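Local coordinates for protein 2-hydroxyisobutanoyl-CoA mutase large subunit (Aquincola tertiaricarbonis, PDB 4R3U) that catalyses, together with its small cobalamin-binding partner subunit, the interconversion of 2-hydroxyisobutyryl-CoA and (S)-3-hydroxybutyryl-CoA, at residues E503-I506 with S507-R511; A159-E162 with A163-A166; A37-K41 with A42-K46. One frame throughout, in Å; residues are numbered along the deposited sequence.

Contact 1: E503-I506 with S507-R511; sequences ERQI and SRTRR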
loop_
_atom_site.group_PDB
_atom_site.type_symbol
_atom_site.label_atom_id
_atom_site.label_comp_id
_atom_site.label_asym_id
_atom_site.label_seq_id
_atom_site.Cartn_x
_atom_site.Cartn_y
_atom_site.Cartn_z
ATOM N N GLU A 503 -35.815 9.566 18.941
ATOM C CA GLU A 503 -36.408 10.046 20.186
ATOM C C GLU A 503 -35.555 11.163 20.832
ATOM O O GLU A 503 -36.081 12.232 21.145
ATOM C CB GLU A 503 -36.605 8.855 21.150
ATOM C CG GLU A 503 -37.302 9.176 22.472
ATOM C CD GLU A 503 -36.371 9.388 23.657
ATOM O OE1 GLU A 503 -35.431 8.575 23.833
ATOM O OE2 GLU A 503 -36.587 10.364 24.418
ATOM N N ARG A 504 -34.228 10.911 20.976
ATOM C CA ARG A 504 -33.251 11.818 21.581
ATOM C C ARG A 504 -33.127 13.157 20.822
ATOM O O ARG A 504 -33.128 14.227 21.432
ATOM C CB ARG A 504 -31.893 11.125 21.699
ATOM C CG ARG A 504 -31.801 10.125 22.853
ATOM C CD ARG A 504 -30.349 9.710 23.177
ATOM N NE ARG A 504 -29.749 8.860 22.147
ATOM C CZ ARG A 504 -28.852 9.246 21.240
ATOM N NH1 ARG A 504 -28.371 10.479 21.258
ATOM N NH2 ARG A 504 -28.408 8.389 20.325
ATOM N N GLN A 505 -33.049 13.074 19.491
ATOM C CA GLN A 505 -32.914 14.201 18.575
ATOM C C GLN A 505 -34.168 15.076 18.531
ATOM O O GLN A 505 -34.026 16.293 18.678
ATOM C CB GLN A 505 -32.487 13.700 17.181
ATOM C CG GLN A 505 -32.280 14.769 16.128
ATOM C CD GLN A 505 -31.166 15.742 16.387
ATOM O OE1 GLN A 505 -30.137 15.428 17.006
ATOM N NE2 GLN A 505 -31.336 16.935 15.844
ATOM N N ILE A 506 -35.376 14.480 18.381
ATOM C CA ILE A 506 -36.655 15.225 18.352
ATOM C C ILE A 506 -36.858 15.998 19.665
ATOM O O ILE A 506 -37.238 17.175 19.638
ATOM C CB ILE A 506 -37.890 14.343 18.025
ATOM C CG1 ILE A 506 -37.628 13.196 16.998
ATOM C CG2 ILE A 506 -39.143 15.161 17.687
ATOM C CD1 ILE A 506 -37.341 13.509 15.635
ATOM N N SER A 507 -36.547 15.346 20.805
ATOM C CA SER A 507 -36.636 15.909 22.153
ATOM C C SER A 507 -35.988 17.282 22.210
ATOM O O SER A 507 -36.619 18.219 22.707
ATOM C CB SER A 507 -35.963 14.983 23.158
ATOM O OG SER A 507 -36.680 13.770 23.285
ATOM N N ARG A 508 -34.737 17.400 21.681
ATOM C CA ARG A 508 -33.966 18.642 21.632
ATOM C C ARG A 508 -34.553 19.653 20.659
ATOM O O ARG A 508 -34.654 20.828 21.018
ATOM C CB ARG A 508 -32.497 18.367 21.301
ATOM C CG ARG A 508 -31.615 19.622 21.255
ATOM C CD ARG A 508 -30.218 19.353 21.733
ATOM N NE ARG A 508 -29.548 18.417 20.838
ATOM C CZ ARG A 508 -28.561 17.615 21.197
ATOM N NH1 ARG A 508 -28.039 16.764 20.321
ATOM N NH2 ARG A 508 -28.106 17.632 22.439
ATOM N N THR A 509 -34.928 19.212 19.440
ATOM C CA THR A 509 -35.524 20.070 18.406
ATOM C C THR A 509 -36.816 20.702 18.926
ATOM O O THR A 509 -36.988 21.918 18.780
ATOM C CB THR A 509 -35.635 19.331 17.046
ATOM O OG1 THR A 509 -34.316 19.014 16.615
ATOM C CG2 THR A 509 -36.270 20.182 15.958
ATOM N N ARG A 510 -37.689 19.882 19.590
ATOM C CA ARG A 510 -38.975 20.305 20.174
ATOM C C ARG A 510 -38.774 21.358 21.272
ATOM O O ARG A 510 -39.567 22.310 21.368
ATOM C CB ARG A 510 -39.759 19.103 20.755
ATOM C CG ARG A 510 -40.419 18.191 19.721
ATOM C CD ARG A 510 -41.352 17.182 20.378
ATOM N NE ARG A 510 -41.832 16.181 19.423
ATOM C CZ ARG A 510 -42.457 15.048 19.756
ATOM N NH1 ARG A 510 -42.658 14.741 21.034
ATOM N NH2 ARG A 510 -42.860 14.203 18.812
ATOM N N ARG A 511 -37.719 21.163 22.100
ATOM C CA ARG A 511 -37.318 22.005 23.214
ATOM C C ARG A 511 -36.859 23.366 22.691
ATOM O O ARG A 511 -37.330 24.396 23.184
ATOM C CB ARG A 511 -36.190 21.316 24.010
ATOM C CG ARG A 511 -35.883 21.937 25.371
ATOM C CD ARG A 511 -34.467 21.655 25.856
ATOM N NE ARG A 511 -33.419 21.881 24.848
ATOM C CZ ARG A 511 -32.426 22.755 24.972
ATOM N NH1 ARG A 511 -32.325 23.509 26.061
ATOM N NH2 ARG A 511 -31.525 22.883 24.009
HETATM O O HOH W 1 -27.791 16.284 17.216
#
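The amide of Gln505 and the guanidinium of Arg508, one turn of helix 501-515 apart, stand with their planes 72° from each other and are joined through a water. The water lies at the guanidinium edge, in its plane, where it accepts from Arg508 NH1 at 3.2 Å and donates to Gln505 OE1 at 2.5 Å. Gln505 reaches it because CG is anti to the backbone N (chi1 -179°) and the chain then bends at chi2. Its other amide atom, NE2, stays 3.7 Å from Thr509 OG1, and both turn to Asp156 instead, NE2 also meeting Asp160. Arg508 makes salt bridges to Asp160 and Glu108, so the long, bent arginine spans two neighbouring helices.

Glu503 O is gripped from opposite faces of its carbonyl plane, by Ser507 N at 3.2 Å and by Ser507 OG at 2.7 Å; a serine suits this place because its short hydroxyl folds back beside its own backbone N. Ile506 CG2 rests 3.4 Å from Arg510 NE, where the extended arginine crosses the branched side chain at a slant.

Amide, hydroxyl and guanidinium thus share one face directed at acidic residues of the barrel, which would probably favour the charged form of Arg508 and hold the Gln505 amide in one orientation.

Contact 2: A159-E162 with A163-A166; sequences ADME and ALLA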
loop_
_atom_site.group_PDB
_atom_site.type_symbol
_atom_site.label_atom_id
_atom_site.label_comp_id
_atom_site.label_asym_id
_atom_site.label_seq_id
_atom_site.Cartn_x
_atom_site.Cartn_y
_atom_site.Cartn_z
ATOM N N ALA A 159 -28.087 24.308 18.788
ATOM C CA ALA A 159 -27.966 23.509 20.003
ATOM C C ALA A 159 -27.282 22.164 19.715
ATOM O O ALA A 159 -26.431 21.744 20.499
ATOM C CB ALA A 159 -29.337 23.274 20.600
ATOM N N ASP A 160 -27.621 21.506 18.576
ATOM C CA ASP A 160 -27.045 20.225 18.149
ATOM C C ASP A 160 -25.581 20.415 17.765
ATOM O O ASP A 160 -24.760 19.491 17.949
ATOM C CB ASP A 160 -27.759 19.657 16.912
ATOM C CG ASP A 160 -29.236 19.357 16.999
ATOM O OD1 ASP A 160 -29.730 19.094 18.118
ATOM O OD2 ASP A 160 -29.883 19.281 15.932
ATOM N N MET A 161 -25.271 21.566 17.127
ATOM C CA MET A 161 -23.885 21.858 16.732
ATOM C C MET A 161 -22.988 22.079 17.983
ATOM O O MET A 161 -21.808 21.726 17.952
ATOM C CB MET A 161 -23.798 23.056 15.764
ATOM C CG MET A 161 -22.417 23.205 15.139
ATOM S SD MET A 161 -22.329 24.403 13.800
ATOM C CE MET A 161 -23.267 23.473 12.487
ATOM N N GLU A 162 -23.557 22.625 19.072
ATOM C CA GLU A 162 -22.858 22.848 20.327
ATOM C C GLU A 162 -22.478 21.490 20.882
ATOM O O GLU A 162 -21.333 21.322 21.305
ATOM C CB GLU A 162 -23.742 23.627 21.312
ATOM C CG GLU A 162 -24.001 25.053 20.857
ATOM C CD GLU A 162 -25.102 25.829 21.554
ATOM O OE1 GLU A 162 -25.930 25.213 22.263
ATOM O OE2 GLU A 162 -25.158 27.061 21.349
ATOM N N ALA A 163 -23.410 20.494 20.790
ATOM C CA ALA A 163 -23.206 19.091 21.205
ATOM C C ALA A 163 -22.150 18.455 20.335
ATOM O O ALA A 163 -21.268 17.783 20.865
ATOM C CB ALA A 163 -24.503 18.298 21.105
ATOM N N LEU A 164 -22.207 18.719 19.011
ATOM C CA LEU A 164 -21.275 18.224 17.999
ATOM C C LEU A 164 -19.831 18.642 18.227
ATOM O O LEU A 164 -18.930 17.830 18.051
ATOM C CB LEU A 164 -21.726 18.662 16.584
ATOM C CG LEU A 164 -20.817 18.248 15.397
ATOM C CD1 LEU A 164 -21.008 16.803 15.053
ATOM C CD2 LEU A 164 -21.069 19.099 14.188
ATOM N N LEU A 165 -19.620 19.909 18.523
ATOM C CA LEU A 165 -18.310 20.527 18.676
ATOM C C LEU A 165 -17.947 20.828 20.138
ATOM O O LEU A 165 -17.059 21.636 20.401
ATOM C CB LEU A 165 -18.225 21.792 17.772
ATOM C CG LEU A 165 -18.249 21.518 16.250
ATOM C CD1 LEU A 165 -18.569 22.759 15.465
ATOM C CD2 LEU A 165 -16.919 20.879 15.763
ATOM N N ALA A 166 -18.595 20.122 21.081
ATOM C CA ALA A 166 -18.337 20.255 22.510
ATOM C C ALA A 166 -16.885 19.916 22.799
ATOM O O ALA A 166 -16.367 18.940 22.255
ATOM C CB ALA A 166 -19.262 19.338 23.300
#
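Met161 and Leu165 pack one turn apart at the C-terminal end of helix 158-164, which belongs to the beta-alpha-beta crossover between parallel strands 125-128 and 175-178 of the TIM barrel. The backbone bonds are those of a closing alpha-helix: Ala163 N to Ala159 O at 3.3 Å, Leu164 N to Asp160 O at 2.9 Å and Leu165 N to Met161 O, also 2.9 Å. Leu165 is the first residue to leave helical angles, with phi -106° and psi 22°. The carbonyls left at this end turn to side chains of adjoining structure: Leu164 O and Ala166 O meet Asn111, and Leu165 O meets Arg197.

Among the charged groups, Asp160 OD2 accepts from the backbone N atoms of Asp156 and Thr157 just ahead of the helix, while Glu162 forms a salt bridge with Lys196 of helix 183-196.

The apolar contacts divide by face. Leucine and methionine suit the buried side, where Leu164 packs on Phe114 and Phe177, and Met161 on Phe177 and Met189. Ala163, with only a methyl group, fits where Glu108 and Arg508 come close to the helix. Met161 runs alongside Leu165, both pointing the same way; with its CG anti to the backbone N (chi1 -169°), that methylene lies 3.9 Å from Leu165 CD1.

Contact 3: A37-K41 with A42-K46; sequences AFLKK and APERK. With 3HC (3-hydroxybutanoyl-coenzyme A), chain E.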
loop_
_atom_site.group_PDB
_atom_site.type_symbol
_atom_site.label_atom_id
_atom_site.label_comp_id
_atom_site.label_asym_id
_atom_site.label_seq_id
_atom_site.Cartn_x
_atom_site.Cartn_y
_atom_site.Cartn_z
ATOM N N ALA A 37 11.625 -9.747 -31.133
ATOM C CA ALA A 37 12.135 -11.068 -30.737
ATOM C C ALA A 37 11.392 -11.649 -29.514
ATOM O O ALA A 37 11.034 -12.829 -29.518
ATOM C CB ALA A 37 13.625 -10.978 -30.452
ATOM N N PHE A 38 11.161 -10.813 -28.489
ATOM C CA PHE A 38 10.449 -11.132 -27.264
ATOM C C PHE A 38 8.954 -11.393 -27.510
ATOM O O PHE A 38 8.406 -12.364 -26.982
ATOM C CB PHE A 38 10.661 -10.008 -26.217
ATOM C CG PHE A 38 11.802 -10.311 -25.269
ATOM C CD1 PHE A 38 13.125 -10.285 -25.711
ATOM C CD2 PHE A 38 11.552 -10.669 -23.948
ATOM C CE1 PHE A 38 14.177 -10.603 -24.840
ATOM C CE2 PHE A 38 12.599 -11.009 -23.088
ATOM C CZ PHE A 38 13.908 -10.985 -23.543
ATOM N N LEU A 39 8.297 -10.551 -28.328
ATOM C CA LEU A 39 6.886 -10.734 -28.681
ATOM C C LEU A 39 6.644 -12.084 -29.390
ATOM O O LEU A 39 5.555 -12.650 -29.245
ATOM C CB LEU A 39 6.365 -9.562 -29.519
ATOM C CG LEU A 39 6.154 -8.238 -28.774
ATOM C CD1 LEU A 39 5.879 -7.099 -29.759
ATOM C CD2 LEU A 39 5.040 -8.347 -27.751
ATOM N N LYS A 40 7.682 -12.627 -30.090
ATOM C CA LYS A 40 7.663 -13.959 -30.710
ATOM C C LYS A 40 7.681 -15.030 -29.588
ATOM O O LYS A 40 6.808 -15.906 -29.578
ATOM C CB LYS A 40 8.868 -14.155 -31.650
ATOM C CG LYS A 40 8.739 -13.512 -33.036
ATOM C CD LYS A 40 9.927 -13.861 -33.933
ATOM C CE LYS A 40 11.112 -12.923 -33.814
ATOM N NZ LYS A 40 12.401 -13.656 -33.662
ATOM N N LYS A 41 8.665 -14.939 -28.644
ATOM C CA LYS A 41 8.852 -15.808 -27.469
ATOM C C LYS A 41 7.556 -15.849 -26.644
ATOM O O LYS A 41 7.124 -16.922 -26.217
ATOM C CB LYS A 41 9.894 -15.198 -26.492
ATOM C CG LYS A 41 11.362 -15.265 -26.812
ATOM C CD LYS A 41 12.095 -14.761 -25.556
ATOM C CE LYS A 41 13.598 -14.736 -25.681
ATOM N NZ LYS A 41 14.227 -14.518 -24.355
ATOM N N ALA A 42 7.023 -14.648 -26.318
ATOM C CA ALA A 42 5.851 -14.432 -25.475
ATOM C C ALA A 42 5.203 -13.062 -25.780
ATOM O O ALA A 42 5.754 -12.021 -25.391
ATOM C CB ALA A 42 6.247 -14.496 -24.011
ATOM N N PRO A 43 4.032 -13.034 -26.480
ATOM C CA PRO A 43 3.395 -11.742 -26.781
ATOM C C PRO A 43 2.821 -11.059 -25.544
ATOM O O PRO A 43 2.680 -11.687 -24.509
ATOM C CB PRO A 43 2.302 -12.118 -27.784
ATOM C CG PRO A 43 1.959 -13.509 -27.468
ATOM C CD PRO A 43 3.255 -14.158 -27.056
ATOM N N GLU A 44 2.485 -9.777 -25.668
ATOM C CA GLU A 44 1.898 -9.008 -24.588
ATOM C C GLU A 44 0.460 -9.404 -24.354
ATOM O O GLU A 44 -0.133 -10.017 -25.233
ATOM C CB GLU A 44 2.059 -7.501 -24.806
ATOM C CG GLU A 44 3.509 -7.098 -24.663
ATOM C CD GLU A 44 3.891 -5.698 -25.059
ATOM O OE1 GLU A 44 3.479 -5.247 -26.151
ATOM O OE2 GLU A 44 4.673 -5.073 -24.308
ATOM N N ARG A 45 -0.086 -9.105 -23.152
ATOM C CA ARG A 45 -1.457 -9.469 -22.788
ATOM C C ARG A 45 -2.528 -8.805 -23.664
ATOM O O ARG A 45 -3.576 -9.418 -23.922
ATOM C CB ARG A 45 -1.737 -9.163 -21.318
ATOM C CG ARG A 45 -1.000 -10.059 -20.337
ATOM C CD ARG A 45 -1.246 -9.644 -18.891
ATOM N NE ARG A 45 -0.514 -8.434 -18.503
ATOM C CZ ARG A 45 -1.071 -7.233 -18.321
ATOM N NH1 ARG A 45 -2.376 -7.055 -18.531
ATOM N NH2 ARG A 45 -0.322 -6.194 -17.955
ATOM N N LYS A 46 -2.263 -7.555 -24.104
ATOM C CA LYS A 46 -3.159 -6.724 -24.911
ATOM C C LYS A 46 -2.426 -6.097 -26.098
ATOM O O LYS A 46 -1.231 -5.826 -25.991
ATOM C CB LYS A 46 -3.719 -5.607 -24.030
ATOM C CG LYS A 46 -4.846 -6.046 -23.127
ATOM C CD LYS A 46 -5.003 -5.105 -21.961
ATOM C CE LYS A 46 -6.261 -5.320 -21.158
ATOM N NZ LYS A 46 -6.319 -6.664 -20.526
HETATM N N1A 3HC E . 8.868 -11.636 -22.028
HETATM C C2A 3HC E . 9.288 -12.958 -22.547
HETATM N N3A 3HC E . 9.771 -13.846 -21.482
HETATM C C4A 3HC E . 9.796 -13.452 -20.186
HETATM C C5A 3HC E . 9.396 -12.221 -19.804
HETATM C C6A 3HC E . 8.961 -11.329 -20.722
HETATM N N6A 3HC E . 8.584 -10.127 -20.286
HETATM N N7A 3HC E . 9.531 -12.154 -18.477
HETATM C C8A 3HC E . 9.997 -13.322 -18.045
HETATM N N9A 3HC E . 10.189 -14.110 -19.098
HETATM C C1B 3HC E . 10.698 -15.515 -19.144
HETATM C C2B 3HC E . 12.137 -15.629 -18.687
HETATM O O2B 3HC E . 13.054 -15.404 -19.762
HETATM C C3B 3HC E . 12.196 -17.059 -18.176
HETATM O O3B 3HC E . 12.369 -17.992 -19.271
HETATM P P3B 3HC E . 13.407 -19.228 -19.228
HETATM O O7A 3HC E . 12.922 -20.033 -18.089
HETATM O O8A 3HC E . 13.194 -19.847 -20.559
HETATM O O9A 3HC E . 14.709 -18.546 -19.044
HETATM C C4B 3HC E . 10.808 -17.280 -17.583
HETATM O O4B 3HC E . 9.918 -16.321 -18.231
HETATM C C5B 3HC E . 10.824 -17.110 -16.054
HETATM O O5B 3HC E . 10.965 -15.713 -15.712
HETATM P P1A 3HC E . 12.236 -15.106 -14.893
HETATM O O1A 3HC E . 13.454 -15.942 -15.073
HETATM O O2A 3HC E . 12.328 -13.666 -15.193
HETATM O O3A 3HC E . 11.590 -15.244 -13.391
HETATM P P2A 3HC E . 11.845 -16.429 -12.308
HETATM O O4A 3HC E . 11.005 -16.149 -11.134
HETATM O O5A 3HC E . 11.762 -17.769 -12.940
HETATM O O6A 3HC E . 13.364 -16.172 -11.955
HETATM C CBP 3HC E . 15.278 -15.377 -10.698
HETATM C CCP 3HC E . 13.857 -15.048 -11.205
HETATM C CDP 3HC E . 16.179 -15.447 -11.938
HETATM C CEP 3HC E . 15.782 -14.228 -9.816
HETATM C CAP 3HC E . 15.307 -16.745 -9.938
HETATM O OAP 3HC E . 16.629 -17.180 -9.548
HETATM C C9P 3HC E . 14.271 -16.928 -8.792
HETATM O O9P 3HC E . 13.137 -17.353 -9.019
HETATM N N8P 3HC E . 14.716 -16.691 -7.548
HETATM C C7P 3HC E . 13.851 -16.897 -6.380
HETATM C C6P 3HC E . 14.666 -16.807 -5.097
HETATM C C5P 3HC E . 13.791 -16.912 -3.844
HETATM O O5P 3HC E . 12.558 -16.953 -3.894
HETATM N N4P 3HC E . 14.503 -16.955 -2.713
HETATM C C3P 3HC E . 13.877 -17.033 -1.401
HETATM C C2P 3HC E . 14.850 -16.475 -0.398
HETATM S S1P 3HC E . 14.141 -16.429 1.276
HETATM C C1 3HC E . 15.592 -15.776 2.118
HETATM O O1 3HC E . 16.742 -16.145 1.884
HETATM C C2 3HC E . 15.349 -14.632 3.118
HETATM C C3 3HC E . 14.807 -15.133 4.458
HETATM O O3 3HC E . 13.600 -15.856 4.238
HETATM C C4 3HC E . 15.835 -16.012 5.186
#
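Phe38 and Ala42, one helical turn apart, both touch the adenine of an acyl-CoA that is hydrogen-bonded to residues of the second subunit, among them Tyr87 and Arg246. N1A of 3HC lies in the plane of the Phe38 ring, at its edge, 3.4 Å from CD2. Lys41 CE covers part of one ring face, offset toward the rim. Ala42 CB adds a small apolar touch, 3.7 Å from C2A of 3HC.

The two residues are tied by the last bond of helix 34-41, Ala42 N to Phe38 O at 2.8 Å and nearly straight (167°). Proline suits the next position: Pro43 N has no hydrogen to offer Leu39 O, so the helix pattern stops there. Leu39 CD2, one turn back on the helix, lies 3.7 Å from Glu44 CG just past the proline, and the Glu44 carboxylate bridges Arg59 of its own chain and Arg92 of the second subunit.

Replacing Phe38 by an alanine is likely to leave the N1A edge of the adenine without its aromatic neighbour and Lys41 CE without a ring to lie against. The ring-edge and methyl contacts with the base, with charges paired across the interface, are consistent with this helix end completing the adenine pocket of the second subunit.

Contacts 1 and 2 are partly buried and touch each other, their centres about 14 Å apart: Arg508 and Gln505 of 503-511 reach Asp160 of 159-166, binding helix 501-515, late in the chain, to a barrel helix by charge and amide. Within that pair, contact 2 turns leucine and methionine toward a barrel strand, whereas contact 1 works mainly through polar side chains. Contact 3 is a surface contact on the opposite side of the chain's centre, about 63 Å from contact 2 between centres. It joins a helix end to the loop after it, and its outer partners are a bound acyl-CoA and the second subunit; no other protein chain touches contacts 1 or 2.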